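Local coordinates for protein mandelate racemase/muconate lactonizing enzyme/Enolase superfamily (Rhodobacter sphaeroides, PDB 2HZG) that is a member of the enolase superfamily, pairing an alpha/beta capping domain with a TIM-like barrel and carrying bound sodium, at residues Ala120-Leu125 against Pro360-Gln365; Leu13-Val18 against Ala333-Ala338. All blocks are in the same frame, centred on the assembly; numbering follows the deposited sequence. Where two conformers were deposited one is given.

In the fold
Both contacts tie a segment from the N-terminal part of the chain to one that follows the last barrel strand, 327-331, and both are partly buried, their centres 25 Å apart. Contact 1 joins the turn that leads into helix 122-125 to the loop between helices 336-340 and 368-374; backbone amides and carbonyls do most of the work, with alanine, glycine and proline at the junction. Contact 2 joins the end of strand 5-14 to the start of helix 336-340 through side chains, chiefly leucine and methionine, with one weak bond to sulfur. Its leucines are buried, whereas Gln336 is exposed and nearby Val18 packs on Ser60 of the second subunit.

Contact 1 (Ala120-Leu125 against Pro360-Gln365); sequences APAWAL and PGLGLQ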
loop_
_atom_site.group_PDB
_atom_site.type_symbol
_atom_site.label_atom_id
_atom_site.label_comp_id
_atom_site.label_asym_id
_atom_site.label_seq_id
_atom_site.Cartn_x
_atom_site.Cartn_y
_atom_site.Cartn_z
ATOM N N ALA A 120 -24.032 -14.648 -18.239
ATOM C CA ALA A 120 -24.624 -14.026 -17.058
ATOM C C ALA A 120 -23.853 -12.755 -16.724
ATOM O O ALA A 120 -22.625 -12.745 -16.833
ATOM C CB ALA A 120 -24.630 -14.994 -15.839
ATOM N N PRO A 121 -24.571 -11.690 -16.308
ATOM C CA PRO A 121 -23.874 -10.485 -15.861
ATOM C C PRO A 121 -23.092 -10.765 -14.582
ATOM O O PRO A 121 -23.481 -11.609 -13.770
ATOM C CB PRO A 121 -24.996 -9.470 -15.616
ATOM C CG PRO A 121 -26.239 -10.236 -15.493
ATOM C CD PRO A 121 -26.037 -11.559 -16.221
ATOM N N ALA A 122 -21.984 -10.055 -14.425
ATOM C CA ALA A 122 -21.111 -10.214 -13.285
ATOM C C ALA A 122 -21.874 -10.013 -11.984
ATOM O O ALA A 122 -21.651 -10.757 -11.031
ATOM C CB ALA A 122 -19.904 -9.250 -13.389
ATOM N N TRP A 123 -22.794 -9.042 -11.947
ATOM C CA TRP A 123 -23.584 -8.789 -10.716
ATOM C C TRP A 123 -24.439 -9.983 -10.308
ATOM O O TRP A 123 -24.694 -10.171 -9.126
ATOM C CB TRP A 123 -24.481 -7.553 -10.799
ATOM C CG TRP A 123 -25.400 -7.483 -12.012
ATOM C CD1 TRP A 123 -25.153 -6.812 -13.187
ATOM C CD2 TRP A 123 -26.713 -8.070 -12.156
ATOM N NE1 TRP A 123 -26.225 -6.953 -14.047
ATOM C CE2 TRP A 123 -27.191 -7.716 -13.441
ATOM C CE3 TRP A 123 -27.534 -8.849 -11.321
ATOM C CZ2 TRP A 123 -28.448 -8.130 -13.915
ATOM C CZ3 TRP A 123 -28.762 -9.278 -11.802
ATOM C CH2 TRP A 123 -29.214 -8.906 -13.084
ATOM N N ALA A 124 -24.912 -10.745 -11.292
ATOM C CA ALA A 124 -25.677 -11.964 -11.007
ATOM C C ALA A 124 -24.741 -12.993 -10.400
ATOM O O ALA A 124 -25.082 -13.635 -9.432
ATOM C CB ALA A 124 -26.347 -12.510 -12.281
ATOM N N LEU A 125 -23.540 -13.114 -10.957
ATOM C CA LEU A 125 -22.527 -14.012 -10.404
ATOM C C LEU A 125 -22.085 -13.590 -9.001
ATOM O O LEU A 125 -21.754 -14.441 -8.188
ATOM C CB LEU A 125 -21.341 -14.157 -11.347
ATOM C CG LEU A 125 -21.555 -14.831 -12.713
ATOM C CD1 LEU A 125 -20.258 -14.804 -13.533
ATOM C CD2 LEU A 125 -22.073 -16.269 -12.580
ATOM N N PRO A 360 -23.753 -10.034 -20.466
ATOM C CA PRO A 360 -22.827 -10.982 -19.810
ATOM C C PRO A 360 -21.497 -10.382 -19.343
ATOM O O PRO A 360 -20.945 -9.498 -20.010
ATOM C CB PRO A 360 -22.556 -12.026 -20.908
ATOM C CG PRO A 360 -23.788 -11.972 -21.783
ATOM C CD PRO A 360 -24.070 -10.479 -21.842
ATOM N N GLY A 361 -20.975 -10.909 -18.232
ATOM C CA GLY A 361 -19.751 -10.393 -17.628
ATOM C C GLY A 361 -19.906 -8.929 -17.255
ATOM O O GLY A 361 -20.915 -8.523 -16.686
ATOM N N LEU A 362 -18.910 -8.131 -17.613
ATOM C CA LEU A 362 -18.966 -6.688 -17.409
ATOM C C LEU A 362 -19.829 -5.985 -18.464
ATOM O O LEU A 362 -20.064 -4.780 -18.371
ATOM C CB LEU A 362 -17.540 -6.097 -17.347
ATOM C CG LEU A 362 -16.708 -6.592 -16.136
ATOM C CD1 LEU A 362 -15.254 -6.073 -16.142
ATOM C CD2 LEU A 362 -17.388 -6.233 -14.804
ATOM N N GLY A 363 -20.272 -6.735 -19.479
ATOM C CA GLY A 363 -21.335 -6.272 -20.375
ATOM C C GLY A 363 -20.901 -5.284 -21.443
ATOM O O GLY A 363 -21.748 -4.661 -22.089
ATOM N N LEU A 364 -19.589 -5.160 -21.655
ATOM C CA LEU A 364 -19.017 -4.239 -22.631
ATOM C C LEU A 364 -17.833 -4.879 -23.309
ATOM O O LEU A 364 -17.125 -5.700 -22.712
ATOM C CB LEU A 364 -18.578 -2.910 -21.980
ATOM C CG LEU A 364 -19.696 -2.103 -21.309
ATOM C CD1 LEU A 364 -19.106 -1.065 -20.377
ATOM C CD2 LEU A 364 -20.658 -1.456 -22.346
ATOM N N GLN A 365 -17.620 -4.500 -24.558
ATOM C CA GLN A 365 -16.553 -5.071 -25.355
ATOM C C GLN A 365 -15.370 -4.104 -25.344
ATOM O O GLN A 365 -15.545 -2.893 -25.579
ATOM C CB GLN A 365 -17.071 -5.287 -26.791
ATOM C CG GLN A 365 -16.277 -6.267 -27.650
ATOM C CD GLN A 365 -16.581 -7.745 -27.365
ATOM O OE1 GLN A 365 -15.903 -8.617 -27.897
ATOM N NE2 GLN A 365 -17.562 -8.026 -26.498
#
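Ala120 meets the loop 360-365 through its carbonyl: Gly361 N donates to Ala120 O at 2.8 Å, nearly straight at 164° but from above the carbonyl plane. Pro360 CA lies 3.5 Å from the same Ala120 O, adding a CA-H...O contact beside the stronger bond. Pro121, at the N-cap position, has no N-H to offer, so the bonding is carried by its neighbours Ala120 and Ala122; Pro121 CA packs 3.6 Å from Gly361 O. That oxygen, Gly361 O, takes the next bond, from Ala122 N at 2.9 Å. This amide opens helix 122-125, where no preceding turn supplies an acceptor, and Gly361 does so instead. The small CB of Ala122 rests 3.5 Å from Gly361 O. Ala122 CB also touches Leu362 CD2 loosely, at 4.2 Å, an apolar contact that helix 309-316 extends around Leu362. Pro121 CG lies over the rim of the Trp123 indole, and Trp123 NE1 bonds to Pro357 O. Glycine suits position 361 because the phi of Gly361 is positive (59°), as the second residue of a type II' turn, here Pro360-Gly363, requires. Two backbone bonds around Pro121 and Gly361 thus make an isolated beta bridge, here joining a helix N-terminus to a beta turn.

Contact 2 (Leu13-Val18 against Ala333-Ala338); sequences LSMPEV and APQQLA
Met15 has CG opposite its carbonyl carbon (chi1 -73°) and bends again at both later torsions, curling its thioether over the start of helix 336-340, whereas Leu337 places CG anti to its backbone N (chi1 168°) and reaches back toward strand 5-14. Here the edge strand of the three-stranded antiparallel N-terminal sheet packs on the helix that follows the last barrel strand, 327-331, where the capping domain meets the barrel in the enolase fold.

The two side chains run past one another in opposite directions, with Met15 SD 3.7 Å from Leu337 CB. The same sulfur, Met15 SD, receives a weak, bent hydrogen bond from Leu337 N, 3.5 Å long and 144° at the hydrogen. This amide belongs to the first turn of the helix, which lacks an earlier helical carbonyl to bond, and a soft, polarisable thioether can serve it while still packing as an apolar group. Gln335, the N-cap residue, crosses Met15 at about a right angle, with Gln335 CB lying 3.9 Å from Met15 CG. Gln335 NE2 is hydrogen-bonded to Asp23 OD2 and Gln335 N to Ser25 OG.

Further along, Leu337 spreads its two methyls over the strand. Leu337 CD1 meets Leu13 CD1 at 3.8 Å, and branched leucines on both sides fill this buried layer, which Tyr374 of helix 368-374 also lines. Leu337 CD2 lies against the strand backbone, 3.9 Å from Ser14 CA. Ser14 turns its side chain away from the helix, a fitting direction for a polar residue: Ser14 OG donates to Met15 O at 2.8 Å, in the carbonyl plane and on a lone pair.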
loop_
_atom_site.group_PDB
_atom_site.type_symbol
_atom_site.label_atom_id
_atom_site.label_comp_id
_atom_site.label_asym_id
_atom_site.label_seq_id
_atom_site.Cartn_x
_atom_site.Cartn_y
_atom_site.Cartn_z
ATOM N N LEU A 13 -1.758 1.258 -21.901
ATOM C CA LEU A 13 -2.269 2.244 -22.838
ATOM C C LEU A 13 -1.998 3.645 -22.326
ATOM O O LEU A 13 -2.062 3.873 -21.120
ATOM C CB LEU A 13 -3.781 2.061 -23.060
ATOM C CG LEU A 13 -4.245 0.688 -23.568
ATOM C CD1 LEU A 13 -5.732 0.779 -23.915
ATOM C CD2 LEU A 13 -3.405 0.237 -24.761
ATOM N N SER A 14 -1.741 4.587 -23.239
ATOM C CA SER A 14 -1.555 5.974 -22.821
ATOM C C SER A 14 -1.998 6.955 -23.902
ATOM O O SER A 14 -1.794 6.710 -25.084
ATOM C CB SER A 14 -0.068 6.246 -22.479
ATOM O OG SER A 14 0.114 7.543 -21.927
ATOM N N MET A 15 -2.598 8.059 -23.471
ATOM C CA MET A 15 -2.712 9.279 -24.282
ATOM C C MET A 15 -1.302 9.680 -24.746
ATOM O O MET A 15 -0.320 9.373 -24.050
ATOM C CB MET A 15 -3.312 10.409 -23.440
ATOM C CG MET A 15 -4.826 10.271 -23.147
ATOM S SD MET A 15 -5.863 10.315 -24.633
ATOM C CE MET A 15 -5.871 12.076 -24.954
ATOM N N PRO A 16 -1.192 10.343 -25.921
ATOM C CA PRO A 16 0.128 10.737 -26.449
ATOM C C PRO A 16 0.886 11.677 -25.505
ATOM O O PRO A 16 2.108 11.618 -25.427
ATOM C CB PRO A 16 -0.196 11.447 -27.782
ATOM C CG PRO A 16 -1.602 11.129 -28.096
ATOM C CD PRO A 16 -2.298 10.743 -26.815
ATOM N N GLU A 17 0.135 12.530 -24.821
ATOM C CA GLU A 17 0.665 13.405 -23.793
ATOM C C GLU A 17 -0.044 13.079 -22.479
ATOM O O GLU A 17 -1.240 12.740 -22.464
ATOM C CB GLU A 17 0.436 14.877 -24.181
ATOM C CG GLU A 17 1.355 15.400 -25.304
ATOM C CD GLU A 17 0.928 14.984 -26.710
ATOM O OE1 GLU A 17 -0.300 14.920 -26.986
ATOM O OE2 GLU A 17 1.831 14.751 -27.555
ATOM N N VAL A 18 0.698 13.139 -21.382
ATOM C CA VAL A 18 0.097 12.996 -20.069
ATOM C C VAL A 18 0.454 14.292 -19.346
ATOM O O VAL A 18 1.607 14.705 -19.389
ATOM C CB VAL A 18 0.668 11.743 -19.331
ATOM C CG1 VAL A 18 0.120 11.647 -17.905
ATOM C CG2 VAL A 18 0.331 10.449 -20.110
ATOM N N ALA A 333 -16.006 14.179 -18.268
ATOM C CA ALA A 333 -15.046 14.719 -19.236
ATOM C C ALA A 333 -13.780 13.851 -19.342
ATOM O O ALA A 333 -12.663 14.372 -19.247
ATOM C CB ALA A 333 -14.676 16.200 -18.898
ATOM N N PRO A 334 -13.947 12.527 -19.588
ATOM C CA PRO A 334 -12.738 11.701 -19.608
ATOM C C PRO A 334 -11.862 11.973 -20.844
ATOM O O PRO A 334 -12.368 12.456 -21.875
ATOM C CB PRO A 334 -13.287 10.260 -19.612
ATOM C CG PRO A 334 -14.626 10.362 -20.233
ATOM C CD PRO A 334 -15.167 11.748 -19.894
ATOM N N GLN A 335 -10.566 11.679 -20.737
ATOM C CA GLN A 335 -9.692 11.693 -21.902
ATOM C C GLN A 335 -10.207 10.724 -22.965
ATOM O O GLN A 335 -10.907 9.768 -22.660
ATOM C CB GLN A 335 -8.246 11.330 -21.550
ATOM C CG GLN A 335 -7.591 12.271 -20.550
ATOM C CD GLN A 335 -7.622 13.719 -20.988
ATOM O OE1 GLN A 335 -7.491 14.033 -22.172
ATOM N NE2 GLN A 335 -7.797 14.607 -20.033
ATOM N N GLN A 336 -9.862 11.004 -24.215
ATOM C CA GLN A 336 -10.291 10.183 -25.340
ATOM C C GLN A 336 -9.936 8.710 -25.151
ATOM O O GLN A 336 -10.694 7.832 -25.580
ATOM C CB GLN A 336 -9.686 10.688 -26.664
ATOM C CG GLN A 336 -10.413 10.096 -27.893
ATOM C CD GLN A 336 -11.849 10.562 -27.964
ATOM O OE1 GLN A 336 -12.129 11.744 -27.769
ATOM N NE2 GLN A 336 -12.768 9.651 -28.243
ATOM N N LEU A 337 -8.783 8.439 -24.531
ATOM C CA LEU A 337 -8.378 7.059 -24.265
ATOM C C LEU A 337 -9.493 6.307 -23.571
ATOM O O LEU A 337 -9.884 5.242 -24.030
ATOM C CB LEU A 337 -7.079 6.980 -23.430
ATOM C CG LEU A 337 -6.699 5.601 -22.854
ATOM C CD1 LEU A 337 -6.611 4.494 -23.914
ATOM C CD2 LEU A 337 -5.383 5.695 -22.052
ATOM N N ALA A 338 -10.015 6.874 -22.482
ATOM C CA ALA A 338 -11.060 6.220 -21.685
ATOM C C ALA A 338 -12.336 5.954 -22.479
ATOM O O ALA A 338 -12.944 4.877 -22.342
ATOM C CB ALA A 338 -11.369 7.041 -20.431
#